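Alkaline phosphatase (PDB 7KWD) probably hydrolyses phosphate monoesters as a homodimeric enzyme that carries zinc and magnesium ions. Local coordinates at residues A[235-240]-A[345-351]; A[275-281]-A[428-433]; A[318-322]-A[432-438]; A[393-397]-A[407-411]. One frame throughout, in Å; residues are numbered along the deposited sequence.

Overall arrangement
Contacts 2 and 3 supply part of the two-zinc centre. They share Gln432 and His433, their centres lie about 9 Å apart, and both touch the same zinc ion. Asp275 OD1 of contact 2 meets Thr320 OG1 of contact 3 at 2.6 Å, a probable hydrogen bond. Contact 4 lies farther out, its centre about 13 Å from that of contact 2. The two meet through Asn407 ND2, 2.9 Å from His279 O. Contact 1 is about 17 Å from contact 2 between centres, and its Phe349 packs on Leu280 and Asn281. Phe349 also packs on Met409 and Ala410 of contact 4. Contacts 2, 3 and 4 touch the second subunit of the dimer.

Contact 1: residues A[235-240]-A[345-351]; sequences IDRRFQ and QRASFEH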
# COMPACT_ATOMS: atom_id res chain seq x y z
N ILE A 235 3.51 22.43 4.31
CA ILE A 235 3.57 22.67 5.75
C ILE A 235 4.41 23.91 6.04
O ILE A 235 4.11 24.68 6.96
CB ILE A 235 4.09 21.43 6.49
CG1 ILE A 235 3.84 21.58 7.99
CG2 ILE A 235 5.57 21.16 6.21
CD1 ILE A 235 4.17 20.36 8.82
N ASP A 236 5.44 24.15 5.25
CA ASP A 236 6.32 25.29 5.48
C ASP A 236 5.68 26.57 4.95
O ASP A 236 5.68 27.60 5.63
CB ASP A 236 7.68 25.01 4.84
CG ASP A 236 8.39 23.80 5.47
OD1 ASP A 236 8.26 23.59 6.68
OD2 ASP A 236 9.09 23.04 4.74
N ARG A 237 5.06 26.51 3.77
CA ARG A 237 4.33 27.66 3.26
C ARG A 237 3.26 28.11 4.24
O ARG A 237 3.09 29.31 4.49
CB ARG A 237 3.70 27.31 1.91
CG ARG A 237 2.84 28.39 1.28
CD ARG A 237 1.87 27.80 0.24
NE ARG A 237 0.71 27.27 0.94
CZ ARG A 237 -0.30 28.02 1.36
NH1 ARG A 237 -0.29 29.33 1.12
NH2 ARG A 237 -1.32 27.48 2.00
N ARG A 238 2.52 27.14 4.80
CA ARG A 238 1.35 27.44 5.61
C ARG A 238 1.74 28.06 6.95
O ARG A 238 1.16 29.06 7.37
CB ARG A 238 0.53 26.16 5.84
CG ARG A 238 -0.78 26.36 6.62
CD ARG A 238 -1.68 25.09 6.55
NE ARG A 238 -2.23 24.97 5.20
CZ ARG A 238 -3.38 25.50 4.83
NH1 ARG A 238 -4.12 26.15 5.72
NH2 ARG A 238 -3.81 25.37 3.57
N PHE A 239 2.74 27.48 7.63
CA PHE A 239 3.04 27.82 9.01
C PHE A 239 4.30 28.64 9.22
O PHE A 239 4.50 29.15 10.31
CB PHE A 239 3.15 26.55 9.85
CG PHE A 239 1.90 25.77 9.88
CD1 PHE A 239 0.74 26.32 10.41
CD2 PHE A 239 1.85 24.49 9.38
CE1 PHE A 239 -0.43 25.61 10.43
CE2 PHE A 239 0.68 23.77 9.41
CZ PHE A 239 -0.46 24.33 9.93
N GLN A 240 5.17 28.75 8.22
CA GLN A 240 6.39 29.52 8.36
C GLN A 240 6.39 30.76 7.48
O GLN A 240 7.45 31.34 7.26
CB GLN A 240 7.62 28.68 8.04
CG GLN A 240 7.72 27.41 8.82
CD GLN A 240 7.92 27.67 10.30
OE1 GLN A 240 8.61 28.62 10.67
NE2 GLN A 240 7.34 26.81 11.16
N GLN A 345 2.34 19.83 14.31
CA GLN A 345 3.52 20.08 13.47
C GLN A 345 3.38 21.39 12.72
O GLN A 345 2.29 21.79 12.31
CB GLN A 345 3.73 18.91 12.51
CG GLN A 345 4.07 17.65 13.26
CD GLN A 345 4.68 16.62 12.38
OE1 GLN A 345 4.96 16.88 11.22
NE2 GLN A 345 4.93 15.44 12.92
N ARG A 346 4.51 22.10 12.60
CA ARG A 346 4.53 23.43 12.01
C ARG A 346 5.64 23.60 10.98
O ARG A 346 5.74 24.68 10.37
CB ARG A 346 4.69 24.51 13.10
CG ARG A 346 3.50 24.67 14.06
CD ARG A 346 2.32 25.35 13.38
NE ARG A 346 1.18 25.41 14.29
CZ ARG A 346 0.30 24.43 14.46
NH1 ARG A 346 0.40 23.30 13.76
NH2 ARG A 346 -0.70 24.60 15.30
N ALA A 347 6.49 22.59 10.75
CA ALA A 347 7.50 22.70 9.71
C ALA A 347 7.98 21.29 9.33
O ALA A 347 7.78 20.32 10.06
CB ALA A 347 8.69 23.57 10.15
N SER A 348 8.61 21.21 8.16
CA SER A 348 9.19 19.97 7.69
C SER A 348 10.61 19.77 8.24
O SER A 348 11.26 20.71 8.69
CB SER A 348 9.27 19.99 6.17
OG SER A 348 10.16 21.03 5.74
N PHE A 349 11.10 18.54 8.15
CA PHE A 349 12.50 18.25 8.43
C PHE A 349 13.43 19.12 7.58
O PHE A 349 14.53 19.47 8.02
CB PHE A 349 12.79 16.77 8.16
CG PHE A 349 12.27 15.82 9.21
CD1 PHE A 349 12.01 16.24 10.50
CD2 PHE A 349 12.06 14.48 8.90
CE1 PHE A 349 11.56 15.34 11.46
CE2 PHE A 349 11.60 13.59 9.84
CZ PHE A 349 11.36 14.02 11.13
N GLU A 350 13.03 19.43 6.35
CA GLU A 350 13.86 20.22 5.44
C GLU A 350 14.04 21.62 5.96
O GLU A 350 15.14 22.20 5.89
CB GLU A 350 13.22 20.24 4.05
CG GLU A 350 13.79 21.26 3.08
CD GLU A 350 13.10 21.20 1.71
OE1 GLU A 350 12.24 22.07 1.43
OE2 GLU A 350 13.41 20.29 0.92
N HIS A 351 12.97 22.20 6.50
CA HIS A 351 13.04 23.54 7.05
C HIS A 351 13.79 23.54 8.37
O HIS A 351 14.68 24.37 8.59
CB HIS A 351 11.64 24.07 7.20
CG HIS A 351 11.56 25.46 7.72
ND1 HIS A 351 11.60 26.56 6.90
CD2 HIS A 351 11.41 25.92 8.98
CE1 HIS A 351 11.47 27.65 7.63
NE2 HIS A 351 11.35 27.29 8.90
O HOH W 1 10.16 23.67 2.53
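Asp236 of helix 234-239 grips Ser348, the N-cap residue of helix 349-356, with both carboxylate oxygens. Ser348 N donates to Asp236 OD1 at 2.8 Å, on its syn side. Ser348 OG donates to Asp236 OD2 over a very short 2.5 Å. The same OG accepts the capping bond from His351 N. The carboxylate thus orients the capping hydroxyl, and its charge probably suits the start of the helix. A water donates to both Asp236 OD2 and Glu350 OE1, linking two acids that might otherwise repel.

Gln240 follows directly after its own helix. Its CB lies 4.0 Å from His351 CE1. The chain then bends at chi2 (-66°), and CG sits over one face of the imidazole, 3.9 Å from the centroid of the His351 ring, a CH-pi contact. CD lies between that ring and Arg346 O. At the tip the amide divides. OE1 stays near His351 NE2, while NE2 donates to Arg346 O at 2.8 Å in a nearly straight bond (173°). The acceptor is in the amide plane, but the donor sits above the carbonyl plane.

Arg346 folds over Phe239. Its guanidinium lies flat on the ring in a cation-pi stack, the planes 21° apart, and Arg238 CG covers the opposite face. Arg346 NH1 is also held by Gln345 O and Glu343 O. Ile235, backed by Trp288, packs its CG2 against Ser348 N at 3.6 Å. Nearer the root of the arginine, its CD rides over the same face as the guanidinium, 3.8 Å from the centroid of the Phe239 ring.

Contact 2: residues A[275-281]-A[428-433]; sequences DHANHLN and WSSGQH. With ZN (zinc ion), chain F.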
# COMPACT_ATOMS: atom_id res chain seq x y z
N ASP A 275 6.40 12.75 -2.73
CA ASP A 275 7.58 11.89 -2.83
C ASP A 275 8.69 12.37 -1.90
O ASP A 275 9.20 11.60 -1.09
CB ASP A 275 8.04 11.87 -4.29
CG ASP A 275 9.21 10.97 -4.53
OD1 ASP A 275 9.07 9.74 -4.27
OD2 ASP A 275 10.26 11.48 -4.99
N HIS A 276 9.02 13.65 -1.97
CA HIS A 276 10.15 14.17 -1.20
C HIS A 276 9.92 14.02 0.29
O HIS A 276 10.82 13.61 1.03
CB HIS A 276 10.39 15.64 -1.55
CG HIS A 276 10.74 15.85 -2.98
ND1 HIS A 276 10.84 17.10 -3.54
CD2 HIS A 276 10.97 14.97 -3.98
CE1 HIS A 276 11.14 16.99 -4.82
NE2 HIS A 276 11.23 15.71 -5.12
N ALA A 277 8.72 14.37 0.76
CA ALA A 277 8.45 14.22 2.18
C ALA A 277 8.54 12.76 2.58
O ALA A 277 9.00 12.44 3.67
CB ALA A 277 7.07 14.77 2.52
N ASN A 278 8.07 11.86 1.70
CA ASN A 278 8.16 10.45 2.04
C ASN A 278 9.60 10.00 2.11
O ASN A 278 9.93 9.11 2.91
CB ASN A 278 7.38 9.60 1.04
CG ASN A 278 5.86 9.73 1.23
OD1 ASN A 278 5.38 10.11 2.29
ND2 ASN A 278 5.12 9.42 0.19
N HIS A 279 10.46 10.57 1.24
CA HIS A 279 11.90 10.34 1.32
C HIS A 279 12.45 10.78 2.68
O HIS A 279 13.23 10.05 3.30
CB HIS A 279 12.61 11.09 0.20
CG HIS A 279 12.61 10.39 -1.12
ND1 HIS A 279 13.05 9.10 -1.27
CD2 HIS A 279 12.21 10.80 -2.35
CE1 HIS A 279 12.95 8.75 -2.54
NE2 HIS A 279 12.46 9.77 -3.21
N LEU A 280 12.05 11.97 3.15
CA LEU A 280 12.49 12.41 4.48
C LEU A 280 11.95 11.53 5.61
O LEU A 280 12.49 11.57 6.72
CB LEU A 280 12.05 13.84 4.76
CG LEU A 280 12.28 14.87 3.67
CD1 LEU A 280 11.81 16.21 4.10
CD2 LEU A 280 13.72 14.90 3.30
N ASN A 281 10.90 10.75 5.37
CA ASN A 281 10.18 10.01 6.41
C ASN A 281 9.47 11.00 7.33
O ASN A 281 9.47 10.81 8.55
CB ASN A 281 11.08 9.11 7.24
CG ASN A 281 11.44 7.81 6.54
OD1 ASN A 281 11.95 6.92 7.20
ND2 ASN A 281 11.22 7.71 5.22
N TRP A 428 8.13 3.69 8.69
CA TRP A 428 8.57 3.81 7.30
C TRP A 428 9.34 2.57 6.90
O TRP A 428 10.21 2.11 7.64
CB TRP A 428 9.47 5.05 7.11
CG TRP A 428 8.78 6.25 7.51
CD1 TRP A 428 8.68 6.74 8.77
CD2 TRP A 428 8.04 7.14 6.67
NE1 TRP A 428 7.93 7.89 8.77
CE2 TRP A 428 7.51 8.16 7.50
CE3 TRP A 428 7.77 7.18 5.30
CZ2 TRP A 428 6.74 9.20 7.01
CZ3 TRP A 428 6.98 8.22 4.81
CH2 TRP A 428 6.47 9.21 5.66
N SER A 429 8.97 2.00 5.74
CA SER A 429 9.68 0.84 5.23
C SER A 429 11.12 1.21 4.84
O SER A 429 12.03 0.38 4.92
CB SER A 429 8.99 0.24 4.00
OG SER A 429 7.59 0.17 4.11
N SER A 430 11.34 2.46 4.44
CA SER A 430 12.57 2.84 3.78
C SER A 430 12.53 4.34 3.60
O SER A 430 11.53 4.99 3.92
CB SER A 430 12.70 2.11 2.42
OG SER A 430 12.25 2.95 1.36
N GLY A 431 13.65 4.90 3.11
CA GLY A 431 13.66 6.26 2.63
C GLY A 431 13.56 6.35 1.10
O GLY A 431 13.84 7.40 0.52
N GLN A 432 13.16 5.26 0.44
CA GLN A 432 13.19 5.18 -1.02
C GLN A 432 11.82 4.77 -1.58
O GLN A 432 10.89 4.45 -0.85
CB GLN A 432 14.27 4.17 -1.46
CG GLN A 432 15.69 4.59 -1.11
CD GLN A 432 16.11 4.12 0.28
OE1 GLN A 432 15.99 4.87 1.24
NE2 GLN A 432 16.57 2.87 0.39
N HIS A 433 11.72 4.75 -2.92
CA HIS A 433 10.51 4.25 -3.58
C HIS A 433 10.30 2.78 -3.27
O HIS A 433 11.24 2.04 -2.95
CB HIS A 433 10.61 4.39 -5.09
CG HIS A 433 10.91 5.76 -5.55
ND1 HIS A 433 11.16 6.06 -6.87
CD2 HIS A 433 11.03 6.93 -4.87
CE1 HIS A 433 11.43 7.35 -6.99
NE2 HIS A 433 11.36 7.89 -5.79
ZN ZN F . 11.56 9.99 -5.23
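One zinc ion clamps Asp275 and His279 of helix 273-280 to His433 of the 428-433 loop, as part of the two-zinc site of alkaline phosphatases. The ion is 2.0 Å from Asp275 OD2 and 2.2 Å from His279 NE2. His433 NE2 also binds it at 2.2 Å, and one ligand atom comes from elsewhere. Second-shell bonds orient these ligands. Thr320 bonds to Asp275 OD1, and His433 ND1 bonds to Thr93 O. His279 ND1 donates to Gly431 O at 2.6 Å, nearly straight (171°) and in the ring plane. With both nitrogens engaged, the rotation of that imidazole is fixed.

The helix ends in a Schellman motif whose C-prime residue is Asn281, with positive phi. Asn281 CA sits over the six-membered ring of Trp428. With CG beside the backbone N (chi1 -78°), the amide is laid over the indole, the planes 12° apart. A serine in place of Trp428 would probably open a gap beside Asn281, leaving only hydrogen bonds to hold the tilt of its amide. OD1 accepts from Gln401, while ND2 has two acceptors. ND2 of Asn281 is 3.0 Å from Ser430 O across the contact and reaches Asn278 O within its own segment at 3.0 Å, nearly along the C=O axis.

Contact 3: residues A[318-322]-A[432-438]; sequences HATGV and QHTASPV. With ZN (zinc ion), chain E; ZN (zinc ion), chain F.
His318 and His433 stack face to face, with ring centroids 3.7 Å apart and planes at 23°. His318 CE1 lies over the centre of the His433 imidazole. A chi1 of 52° sets the His318 ring between its backbone N and carbonyl carbon, over its partner. The two rings serve different metals. His318 NE2 binds the other zinc ion at 2.2 Å, and Asp47, Ser95 and Asp317 complete that site.

Backbone bonds join the segments as short, weakly bonded antiparallel strands. Gly321 N donates to Gln432 O at 2.9 Å, and Thr434 N donates to Ala319 O at 2.9 Å. Between these bonds, Thr320 and His433 form a non-hydrogen-bonded pair. Ala319 O also accepts from His318 ND1, at 3.1 Å, on the opposite face of its carbonyl plane. This second bond fixes the turn of the zinc-bound ring. A water links Ala319 N to Thr434 O and Ser436 O.

Apolar packing is slight: Ala319 CB meets Val438 CG1 at 3.8 Å. Thr434 OG1 bonds to Glu52 of the second subunit. The stacked ligands come from adjoining segments, and the two zinc ions lie 4.9 Å apart, as in the paired-zinc centre of an alkaline phosphatase.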
# COMPACT_ATOMS: atom_id res chain seq x y z
N HIS A 318 4.35 6.23 -8.38
CA HIS A 318 4.87 5.10 -7.61
C HIS A 318 4.69 5.46 -6.14
O HIS A 318 4.49 6.63 -5.79
CB HIS A 318 6.35 4.82 -7.86
CG HIS A 318 7.17 6.04 -7.67
ND1 HIS A 318 7.54 6.49 -6.42
CD2 HIS A 318 7.59 6.97 -8.55
CE1 HIS A 318 8.19 7.63 -6.54
NE2 HIS A 318 8.25 7.92 -7.82
N ALA A 319 4.81 4.45 -5.29
CA ALA A 319 4.81 4.64 -3.86
C ALA A 319 6.23 4.95 -3.38
O ALA A 319 7.22 4.55 -3.99
CB ALA A 319 4.29 3.39 -3.15
N THR A 320 6.30 5.67 -2.25
CA THR A 320 7.58 6.00 -1.63
C THR A 320 7.47 5.91 -0.12
O THR A 320 6.51 6.43 0.48
CB THR A 320 8.05 7.40 -2.05
OG1 THR A 320 8.22 7.38 -3.45
CG2 THR A 320 9.39 7.76 -1.37
N GLY A 321 8.47 5.28 0.48
CA GLY A 321 8.53 5.09 1.91
C GLY A 321 8.46 3.63 2.26
O GLY A 321 9.46 2.92 2.13
N VAL A 322 7.30 3.13 2.69
CA VAL A 322 6.07 3.87 2.79
C VAL A 322 5.80 4.16 4.25
O VAL A 322 6.24 3.39 5.13
CB VAL A 322 4.89 3.10 2.15
CG1 VAL A 322 5.10 2.97 0.64
CG2 VAL A 322 4.68 1.76 2.79
N GLN A 432 13.16 5.26 0.44
CA GLN A 432 13.19 5.18 -1.02
C GLN A 432 11.82 4.77 -1.58
O GLN A 432 10.89 4.45 -0.85
CB GLN A 432 14.27 4.17 -1.46
CG GLN A 432 15.69 4.59 -1.11
CD GLN A 432 16.11 4.12 0.28
OE1 GLN A 432 15.99 4.87 1.24
NE2 GLN A 432 16.57 2.87 0.39
N HIS A 433 11.72 4.75 -2.92
CA HIS A 433 10.51 4.25 -3.58
C HIS A 433 10.30 2.78 -3.27
O HIS A 433 11.24 2.04 -2.95
CB HIS A 433 10.61 4.39 -5.09
CG HIS A 433 10.91 5.76 -5.55
ND1 HIS A 433 11.16 6.06 -6.87
CD2 HIS A 433 11.03 6.93 -4.87
CE1 HIS A 433 11.43 7.35 -6.99
NE2 HIS A 433 11.36 7.89 -5.79
N THR A 434 9.06 2.34 -3.38
CA THR A 434 8.71 0.94 -3.23
C THR A 434 7.97 0.46 -4.47
O THR A 434 7.63 1.24 -5.37
CB THR A 434 7.86 0.69 -1.98
OG1 THR A 434 6.58 1.32 -2.13
CG2 THR A 434 8.55 1.23 -0.71
N ALA A 435 7.74 -0.85 -4.52
CA ALA A 435 7.25 -1.53 -5.71
C ALA A 435 5.73 -1.68 -5.75
O ALA A 435 5.18 -2.21 -6.73
CB ALA A 435 7.84 -2.93 -5.79
N SER A 436 5.04 -1.24 -4.73
CA SER A 436 3.60 -1.38 -4.63
C SER A 436 2.87 -0.82 -5.87
O SER A 436 3.19 0.28 -6.34
CB SER A 436 3.11 -0.62 -3.38
OG SER A 436 1.71 -0.44 -3.43
N PRO A 437 1.82 -1.47 -6.33
CA PRO A 437 0.93 -0.80 -7.28
C PRO A 437 0.21 0.36 -6.61
O PRO A 437 -0.00 0.36 -5.39
CB PRO A 437 -0.04 -1.90 -7.72
CG PRO A 437 0.06 -2.95 -6.67
CD PRO A 437 1.44 -2.87 -6.09
N VAL A 438 -0.13 1.39 -7.39
CA VAL A 438 -0.64 2.64 -6.84
C VAL A 438 -1.85 3.13 -7.63
O VAL A 438 -2.26 2.54 -8.63
CB VAL A 438 0.46 3.73 -6.79
CG1 VAL A 438 1.50 3.33 -5.76
CG2 VAL A 438 1.06 3.89 -8.17
ZN ZN E . 8.16 9.99 -8.69
ZN ZN F . 11.56 9.99 -5.23
O HOH W 2 5.33 1.77 -6.66

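Contact 4: residues A[393-397]-A[407-411]; sequences VYWPE and NTMAW
Thr408 holds OG1 beside its own backbone N and anti to the carbonyl carbon (chi1 -60°), which turns the hydroxyl to the loop, where Trp395 N donates to it. One turn on, Trp411 has CG on the corresponding side (chi1 -85°), and its indole stands next to Pro396. Both residues project from helix 406-412 towards a loop with a cis peptide between Trp395 and Pro396. This cis-proline loop packs on the helix at the dimer interface.

The bond from Trp395 N to Thr408 OG1 is 3.1 Å long and fairly straight (164°). The hydroxyl is also hydrogen-bonded to Gln404 OE1, so it is held by two partners. Thr408 CA makes a CH...O contact of 3.5 Å with Trp395 O. The threonine therefore meets both the N-H and the carbonyl of one loop residue.

Pro396 lies over one face of Trp411. Its CD is 3.5 Å from the centroid of the five-membered ring of Trp411, a CH-pi contact, and its CG is near NE1. Pro396 CB lies more loosely over the Trp395 ring. Trp411 NE1 bonds to Gln401 OE1, and Arg400 of the second subunit makes a cation-pi contact with the same indole. An alanine in place of Trp411 would probably leave Pro396 without its aromatic support and Gln401 OE1 without this donor.

Across the interface, Trp395 packs on Pro396 of the second subunit. Within the chain, the six-membered ring of Trp395 reaches the helix at CE3, which is 4.1 Å from Trp411 CB.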
# COMPACT_ATOMS: atom_id res chain seq x y z
N VAL A 393 26.93 10.36 10.72
CA VAL A 393 26.70 9.12 11.44
C VAL A 393 25.20 8.97 11.62
O VAL A 393 24.55 9.80 12.28
CB VAL A 393 27.42 9.11 12.79
CG1 VAL A 393 27.02 7.88 13.53
CG2 VAL A 393 28.93 9.17 12.57
N TYR A 394 24.65 7.90 11.04
CA TYR A 394 23.22 7.74 10.87
C TYR A 394 22.72 6.65 11.80
O TYR A 394 23.44 5.70 12.12
CB TYR A 394 22.90 7.44 9.41
CG TYR A 394 23.47 8.46 8.46
CD1 TYR A 394 23.30 9.81 8.71
CD2 TYR A 394 24.18 8.09 7.33
CE1 TYR A 394 23.82 10.77 7.87
CE2 TYR A 394 24.71 9.05 6.48
CZ TYR A 394 24.52 10.39 6.76
OH TYR A 394 25.02 11.36 5.93
N TRP A 395 21.48 6.80 12.26
CA TRP A 395 20.88 5.81 13.13
C TRP A 395 19.45 5.51 12.72
O TRP A 395 18.67 6.43 12.46
CB TRP A 395 20.90 6.29 14.60
CG TRP A 395 20.68 5.19 15.54
CD1 TRP A 395 21.62 4.32 16.01
CD2 TRP A 395 19.44 4.80 16.14
NE1 TRP A 395 21.04 3.40 16.86
CE2 TRP A 395 19.70 3.69 16.96
CE3 TRP A 395 18.14 5.29 16.06
CZ2 TRP A 395 18.71 3.06 17.70
CZ3 TRP A 395 17.16 4.67 16.80
CH2 TRP A 395 17.45 3.58 17.61
N PRO A 396 19.06 4.23 12.70
CA PRO A 396 19.89 3.06 13.00
C PRO A 396 20.92 2.74 11.93
O PRO A 396 21.91 2.06 12.19
CB PRO A 396 18.87 1.92 13.10
CG PRO A 396 17.70 2.40 12.35
CD PRO A 396 17.64 3.86 12.60
N GLU A 397 20.69 3.22 10.72
CA GLU A 397 21.61 2.96 9.61
C GLU A 397 21.17 3.83 8.44
O GLU A 397 20.29 4.68 8.56
CB GLU A 397 21.65 1.47 9.26
CG GLU A 397 20.32 0.81 8.96
CD GLU A 397 19.86 1.10 7.56
OE1 GLU A 397 20.58 0.74 6.58
OE2 GLU A 397 18.82 1.74 7.43
N ASN A 407 16.12 10.75 7.81
CA ASN A 407 15.60 9.50 8.35
C ASN A 407 16.07 9.27 9.78
O ASN A 407 15.35 8.66 10.58
CB ASN A 407 16.00 8.29 7.48
CG ASN A 407 15.29 8.24 6.10
OD1 ASN A 407 15.55 7.32 5.33
ND2 ASN A 407 14.43 9.21 5.79
N THR A 408 17.29 9.71 10.13
CA THR A 408 17.69 9.65 11.53
C THR A 408 16.80 10.57 12.36
O THR A 408 16.40 10.23 13.49
CB THR A 408 19.16 10.03 11.69
OG1 THR A 408 19.98 9.11 10.94
CG2 THR A 408 19.59 9.95 13.17
N MET A 409 16.46 11.74 11.82
CA MET A 409 15.51 12.62 12.50
C MET A 409 14.20 11.89 12.78
O MET A 409 13.64 12.00 13.88
CB MET A 409 15.29 13.87 11.65
CG MET A 409 16.53 14.76 11.58
SD MET A 409 16.44 16.13 10.43
CE MET A 409 15.39 17.28 11.34
N ALA A 410 13.71 11.11 11.82
CA ALA A 410 12.43 10.45 12.03
C ALA A 410 12.53 9.43 13.14
O ALA A 410 11.68 9.37 14.03
CB ALA A 410 11.96 9.79 10.73
N TRP A 411 13.62 8.65 13.14
CA TRP A 411 13.84 7.68 14.20
C TRP A 411 14.10 8.35 15.53
O TRP A 411 13.75 7.79 16.58
CB TRP A 411 15.00 6.76 13.83
CG TRP A 411 14.59 5.60 12.98
CD1 TRP A 411 14.78 5.46 11.63
CD2 TRP A 411 13.95 4.41 13.42
NE1 TRP A 411 14.29 4.25 11.22
CE2 TRP A 411 13.76 3.59 12.30
CE3 TRP A 411 13.49 3.95 14.67
CZ2 TRP A 411 13.15 2.35 12.38
CZ3 TRP A 411 12.89 2.72 14.75
CH2 TRP A 411 12.72 1.94 13.61